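Local coordinates for phosphodiesterase MJ0936 (PDB 2AHD), which belongs to the calcineurin-like phosphoesterase superfamily, whose members fold as two beta-sheets packed together and flanked by helices, at residues A[34-39]-A[57-62]; A[81-86]-A[94-99]. All coordinates share one frame; numbering follows the deposited sequence.

Interaction 1 of 2, residues A[34-39]-A[57-62]; sequences CGDFVS and YGNNDG
Asp36 and Asn60 meet where two loops of the calcineurin-like phosphoesterase fold come together: the one carrying Gly-Asp after strand 30-33 and the one carrying Gly-Asn-Asn-Asp after strand 52-56. The Asp36 carboxylate reaches over the turn formed by residues 58-60. Asp36 OD2 accepts a hydrogen bond from the backbone N of Asn60 at 2.9 Å, and that donor stands 48° out of the carboxylate plane rather than within it. The other oxygen, Asp36 OD1, takes a weak second bond from Asn60 ND2 at 3.4 Å. Amide and carboxylate planes are turned 68° apart. One firm main-chain bond and one weak side-chain bond from the same residue thus hold the acid.

Asp61 reaches back in the reverse direction. With CG anti to its own carbonyl carbon (chi1 -61°), its carboxylate is directed at the main chain of residues 36-38. Asp61 OD1 accepts a hydrogen bond from Val38 N at 3.0 Å, although the place of this nitrogen is less sure. Asp61 OD1 also lies in the plane of the Phe37 ring, at its edge, 3.6 Å from Phe37 CD1. Asp61 OD2 takes the N-H of Gly58 in its own loop, a bond modelled too short for its length to be relied on. Each loop thus sends one aspartate against the backbone of its partner, and the two acids come within 4.0 Å between Asp36 OD2 and Asp61 OD2.

Beyond the pair, the Phe37 ring stacks on His33 and packs against Ile43 and Phe46 of helix 43-46, while Thr9 OG1 is hydrogen-bonded to Asp36 O. Beside the Asp36 carboxylate the contact turns apolar, with Val38 CG2 resting 3.7 Å from Asn60 CB.

Interaction 2 of 2, residues A[81-86]-A[94-99]; sequences DDFISV and FITHGH
The rings of Phe83 and Phe94 lie side by side and point the same way, meeting obliquely with CD2 of Phe83 3.8 Å from CZ of Phe94. Thr96 OG1 also approaches the Phe83 ring obliquely, 3.7 Å from its CD2. CG of Phe94, anti to its backbone N (chi1 -177°), carries the ring towards Phe83, diagonally across the hairpin, since Phe94 itself is paired with Ser85. The Phe83 ring also meets that of His100 and the Phe94 ring that of Tyr113, each with planes about 30° apart. In the loop after strand 91-96 two histidines meet differently: CD2 of His97 sits 3.9 Å above the centre of the His99 ring, and His99 CG lies in plane at the edge of the His97 ring.

The backbones form an antiparallel beta hairpin, the short axes of strands 83-86 and 94-96 running at 165° to each other. Ile84 and Ile95 make a hydrogen-bonded pair, Ile95 N donating to Ile84 O at 2.9 Å and Ile84 N to Ile95 O at 3.1 Å. Their side chains share the face opposite the phenylalanines, and their CB atoms touch at 4.2 Å. Where the strands part, a water donates to Asp82 O and is also hydrogen-bonded to Thr96 OG1 (2.8 Å) and His99 ND1. It links the start of one segment to both the strand end and the loop of the other.

Asp82 turns its carboxylate to a salt bridge with Arg64. The hairpin lies between two layers: Phe83, Phe94 and Thr96 pack on helix 101-110 through Val103, Ala107 and Leu104, whereas Ile84 and Ile95 face Ile54 and Thr56 of strand 52-56 in the other sheet. Strand 83-88 is the edge of its own sheet, and strand 91-96 continues it towards strand 115-118.

Interactions 1 and 2 follow one another along the chain, yet their centres are only about 12 Å apart and their loops touch. His97 is the main link: its NE2 makes a weak hydrogen bond to Asn59 OD1 (2.8 Å) and its ND1 another to Cys34 O, while its side chain also touches Asp36 and Asp8. Arg64, which also partners Asp82, joins the two contacts on another flank through a cation-pi contact with Tyr57. In relatives the loops corresponding to Gly-Asp, Gly-Asn-Asn-Asp and Gly-His here line a metal centre at the strand ends; no metal takes part in either contact, but the aspartates and histidines gathered here probably mark the active-site region.

Interaction 1 of 2, residues A[34-39]-A[57-62]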
loop_
_atom_site.group_PDB
_atom_site.type_symbol
_atom_site.label_atom_id
_atom_site.label_comp_id
_atom_site.label_asym_id
_atom_site.label_seq_id
_atom_site.Cartn_x
_atom_site.Cartn_y
_atom_site.Cartn_z
ATOM N N CYS A 34 -1.697 -0.456 -2.169
ATOM C CA CYS A 34 -1.559 -0.853 -3.558
ATOM C C CYS A 34 -2.648 -1.727 -4.115
ATOM O O CYS A 34 -2.717 -1.946 -5.319
ATOM C CB CYS A 34 -0.217 -1.558 -3.769
ATOM S SG CYS A 34 0.577 -2.190 -2.279
ATOM N N GLY A 35 -3.518 -2.206 -3.241
ATOM C CA GLY A 35 -4.556 -3.127 -3.669
ATOM C C GLY A 35 -5.896 -2.591 -4.067
ATOM O O GLY A 35 -6.028 -1.458 -4.503
ATOM N N ASP A 36 -6.896 -3.444 -3.920
ATOM C CA ASP A 36 -8.253 -3.080 -4.263
ATOM C C ASP A 36 -8.986 -2.604 -3.011
ATOM O O ASP A 36 -9.211 -3.382 -2.084
ATOM C CB ASP A 36 -9.035 -4.277 -4.851
ATOM C CG ASP A 36 -8.238 -5.093 -5.866
ATOM O OD1 ASP A 36 -7.786 -6.206 -5.512
ATOM O OD2 ASP A 36 -8.079 -4.639 -7.012
ATOM N N PHE A 37 -9.324 -1.321 -2.957
ATOM C CA PHE A 37 -10.110 -0.823 -1.826
ATOM C C PHE A 37 -11.357 -1.501 -2.283
ATOM O O PHE A 37 -12.112 -2.098 -1.511
ATOM C CB PHE A 37 -10.355 0.680 -1.927
ATOM C CG PHE A 37 -9.159 1.456 -2.331
ATOM C CD1 PHE A 37 -8.642 1.326 -3.609
ATOM C CD2 PHE A 37 -8.526 2.294 -1.419
ATOM C CE1 PHE A 37 -7.505 2.017 -3.970
ATOM C CE2 PHE A 37 -7.392 2.988 -1.770
ATOM C CZ PHE A 37 -6.876 2.852 -3.046
ATOM N N VAL A 38 -11.500 -1.360 -3.604
ATOM C CA VAL A 38 -12.554 -1.894 -4.432
ATOM C C VAL A 38 -13.753 -0.977 -4.578
ATOM O O VAL A 38 -13.950 -0.416 -5.649
ATOM C CB VAL A 38 -12.975 -3.284 -3.944
ATOM C CG1 VAL A 38 -14.458 -3.441 -4.067
ATOM C CG2 VAL A 38 -12.256 -4.347 -4.747
ATOM N N SER A 39 -14.542 -0.805 -3.517
ATOM C CA SER A 39 -15.734 0.025 -3.595
ATOM C C SER A 39 -15.509 1.460 -3.157
ATOM O O SER A 39 -14.708 1.724 -2.265
ATOM C CB SER A 39 -16.854 -0.591 -2.765
ATOM O OG SER A 39 -17.325 -1.784 -3.349
ATOM N N TYR A 57 -4.067 1.404 -8.464
ATOM C CA TYR A 57 -5.284 0.716 -8.881
ATOM C C TYR A 57 -5.141 -0.799 -8.900
ATOM O O TYR A 57 -4.141 -1.343 -9.365
ATOM C CB TYR A 57 -5.726 1.204 -10.270
ATOM C CG TYR A 57 -6.197 2.638 -10.307
ATOM C CD1 TYR A 57 -7.287 3.050 -9.548
ATOM C CD2 TYR A 57 -5.542 3.589 -11.093
ATOM C CE1 TYR A 57 -7.714 4.371 -9.566
ATOM C CE2 TYR A 57 -5.965 4.922 -11.118
ATOM C CZ TYR A 57 -7.051 5.305 -10.349
ATOM O OH TYR A 57 -7.463 6.621 -10.347
ATOM N N GLY A 58 -6.153 -1.474 -8.382
ATOM C CA GLY A 58 -6.142 -2.914 -8.369
ATOM C C GLY A 58 -6.940 -3.336 -9.574
ATOM O O GLY A 58 -7.533 -2.499 -10.227
ATOM N N ASN A 59 -6.961 -4.623 -9.874
ATOM C CA ASN A 59 -7.708 -5.108 -11.023
ATOM C C ASN A 59 -9.197 -5.132 -10.731
ATOM O O ASN A 59 -9.998 -5.265 -11.649
ATOM C CB ASN A 59 -7.230 -6.510 -11.401
ATOM C CG ASN A 59 -7.090 -7.404 -10.198
ATOM O OD1 ASN A 59 -6.472 -7.026 -9.193
ATOM N ND2 ASN A 59 -7.665 -8.598 -10.279
ATOM N N ASN A 60 -9.571 -4.995 -9.463
ATOM C CA ASN A 60 -10.977 -5.030 -9.098
ATOM C C ASN A 60 -11.563 -3.659 -8.830
ATOM O O ASN A 60 -12.776 -3.518 -8.675
ATOM C CB ASN A 60 -11.173 -5.920 -7.882
ATOM C CG ASN A 60 -10.903 -7.363 -8.182
ATOM O OD1 ASN A 60 -11.629 -7.988 -8.943
ATOM N ND2 ASN A 60 -9.852 -7.904 -7.597
ATOM N N ASP A 61 -10.705 -2.648 -8.767
ATOM C CA ASP A 61 -11.177 -1.295 -8.523
ATOM C C ASP A 61 -11.948 -0.841 -9.758
ATOM O O ASP A 61 -11.359 -0.391 -10.741
ATOM C CB ASP A 61 -10.006 -0.338 -8.259
ATOM C CG ASP A 61 -9.189 -0.721 -7.030
ATOM O OD1 ASP A 61 -9.781 -1.113 -6.008
ATOM O OD2 ASP A 61 -7.950 -0.608 -7.074
ATOM N N GLY A 62 -13.267 -0.967 -9.700
ATOM C CA GLY A 62 -14.101 -0.586 -10.823
ATOM C C GLY A 62 -14.191 0.894 -11.145
ATOM O O GLY A 62 -14.219 1.266 -12.317
#

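Interaction 2 of 2, residues A[81-86]-A[94-99]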
loop_
_atom_site.group_PDB
_atom_site.type_symbol
_atom_site.label_atom_id
_atom_site.label_comp_id
_atom_site.label_asym_id
_atom_site.label_seq_id
_atom_site.Cartn_x
_atom_site.Cartn_y
_atom_site.Cartn_z
ATOM N N ASP A 81 -2.482 5.897 -9.127
ATOM C CA ASP A 81 -2.170 5.602 -10.530
ATOM C C ASP A 81 -1.834 4.110 -10.639
ATOM O O ASP A 81 -1.556 3.466 -9.623
ATOM C CB ASP A 81 -0.969 6.469 -10.968
ATOM C CG ASP A 81 -0.616 6.327 -12.458
ATOM O OD1 ASP A 81 0.239 7.116 -12.932
ATOM O OD2 ASP A 81 -1.171 5.440 -13.151
ATOM N N ASP A 82 -1.873 3.557 -11.846
ATOM C CA ASP A 82 -1.534 2.156 -12.024
ATOM C C ASP A 82 -0.149 1.839 -11.466
ATOM O O ASP A 82 0.049 0.792 -10.837
ATOM C CB ASP A 82 -1.588 1.781 -13.488
ATOM C CG ASP A 82 -2.989 1.483 -13.953
ATOM O OD1 ASP A 82 -3.604 0.526 -13.426
ATOM O OD2 ASP A 82 -3.474 2.208 -14.847
ATOM N N PHE A 83 0.808 2.734 -11.706
ATOM C CA PHE A 83 2.166 2.564 -11.197
ATOM C C PHE A 83 2.575 3.857 -10.519
ATOM O O PHE A 83 2.012 4.905 -10.803
ATOM C CB PHE A 83 3.127 2.249 -12.332
ATOM C CG PHE A 83 2.641 1.167 -13.236
ATOM C CD1 PHE A 83 1.758 1.451 -14.271
ATOM C CD2 PHE A 83 3.030 -0.150 -13.037
ATOM C CE1 PHE A 83 1.268 0.437 -15.094
ATOM C CE2 PHE A 83 2.543 -1.171 -13.856
ATOM C CZ PHE A 83 1.661 -0.873 -14.885
ATOM N N ILE A 84 3.543 3.786 -9.614
ATOM C CA ILE A 84 4.007 4.975 -8.908
ATOM C C ILE A 84 5.486 4.886 -8.610
ATOM O O ILE A 84 5.910 4.059 -7.807
ATOM C CB ILE A 84 3.279 5.176 -7.559
ATOM C CG1 ILE A 84 1.813 5.551 -7.794
ATOM C CG2 ILE A 84 3.982 6.238 -6.742
ATOM C CD1 ILE A 84 1.586 6.928 -8.335
ATOM N N SER A 85 6.269 5.740 -9.266
ATOM C CA SER A 85 7.712 5.782 -9.041
ATOM C C SER A 85 7.985 7.019 -8.187
ATOM O O SER A 85 7.588 8.122 -8.553
ATOM C CB SER A 85 8.456 5.878 -10.375
ATOM O OG SER A 85 9.853 5.763 -10.183
ATOM N N VAL A 86 8.631 6.837 -7.039
ATOM C CA VAL A 86 8.924 7.962 -6.157
ATOM C C VAL A 86 10.155 7.736 -5.296
ATOM O O VAL A 86 10.861 6.738 -5.442
ATOM C CB VAL A 86 7.761 8.249 -5.192
ATOM C CG1 VAL A 86 6.504 8.530 -5.964
ATOM C CG2 VAL A 86 7.564 7.077 -4.247
ATOM N N PHE A 94 8.952 1.911 -5.923
ATOM C CA PHE A 94 8.160 1.535 -7.088
ATOM C C PHE A 94 6.981 0.770 -6.536
ATOM O O PHE A 94 7.151 -0.287 -5.943
ATOM C CB PHE A 94 8.884 0.644 -8.069
ATOM C CG PHE A 94 8.061 0.342 -9.282
ATOM C CD1 PHE A 94 7.608 1.371 -10.097
ATOM C CD2 PHE A 94 7.711 -0.960 -9.600
ATOM C CE1 PHE A 94 6.817 1.107 -11.214
ATOM C CE2 PHE A 94 6.916 -1.234 -10.719
ATOM C CZ PHE A 94 6.472 -0.195 -11.525
ATOM N N ILE A 95 5.789 1.314 -6.741
ATOM C CA ILE A 95 4.571 0.722 -6.226
ATOM C C ILE A 95 3.614 0.297 -7.323
ATOM O O ILE A 95 3.467 0.973 -8.332
ATOM C CB ILE A 95 3.864 1.720 -5.318
ATOM C CG1 ILE A 95 4.865 2.280 -4.311
ATOM C CG2 ILE A 95 2.714 1.054 -4.614
ATOM C CD1 ILE A 95 4.305 3.361 -3.424
ATOM N N THR A 96 2.963 -0.839 -7.113
ATOM C CA THR A 96 2.006 -1.362 -8.080
ATOM C C THR A 96 1.264 -2.540 -7.481
ATOM O O THR A 96 1.828 -3.298 -6.712
ATOM C CB THR A 96 2.702 -1.814 -9.406
ATOM O OG1 THR A 96 1.706 -2.247 -10.340
ATOM C CG2 THR A 96 3.686 -2.960 -9.161
ATOM N N HIS A 97 -0.011 -2.671 -7.815
ATOM C CA HIS A 97 -0.823 -3.779 -7.333
ATOM C C HIS A 97 -0.272 -4.966 -8.102
ATOM O O HIS A 97 -0.063 -4.844 -9.308
ATOM C CB HIS A 97 -2.274 -3.526 -7.728
ATOM C CG HIS A 97 -3.217 -4.617 -7.340
ATOM N ND1 HIS A 97 -3.610 -4.832 -6.040
ATOM C CD2 HIS A 97 -3.873 -5.535 -8.088
ATOM C CE1 HIS A 97 -4.472 -5.831 -6.004
ATOM N NE2 HIS A 97 -4.649 -6.276 -7.233
ATOM N N GLY A 98 -0.015 -6.089 -7.433
ATOM C CA GLY A 98 0.512 -7.260 -8.139
ATOM C C GLY A 98 0.308 -7.166 -9.645
ATOM O O GLY A 98 1.223 -6.794 -10.367
ATOM N N HIS A 99 -0.876 -7.537 -10.121
ATOM C CA HIS A 99 -1.207 -7.376 -11.528
ATOM C C HIS A 99 -0.244 -7.912 -12.557
ATOM O O HIS A 99 -0.081 -9.107 -12.737
ATOM C CB HIS A 99 -1.354 -5.894 -11.811
ATOM C CG HIS A 99 -2.762 -5.421 -11.886
ATOM N ND1 HIS A 99 -3.090 -4.083 -11.875
ATOM C CD2 HIS A 99 -3.923 -6.097 -12.029
ATOM C CE1 HIS A 99 -4.396 -3.954 -12.011
ATOM N NE2 HIS A 99 -4.925 -5.162 -12.107
HETATM O O HOH W 1 -1.103 -1.863 -10.570
#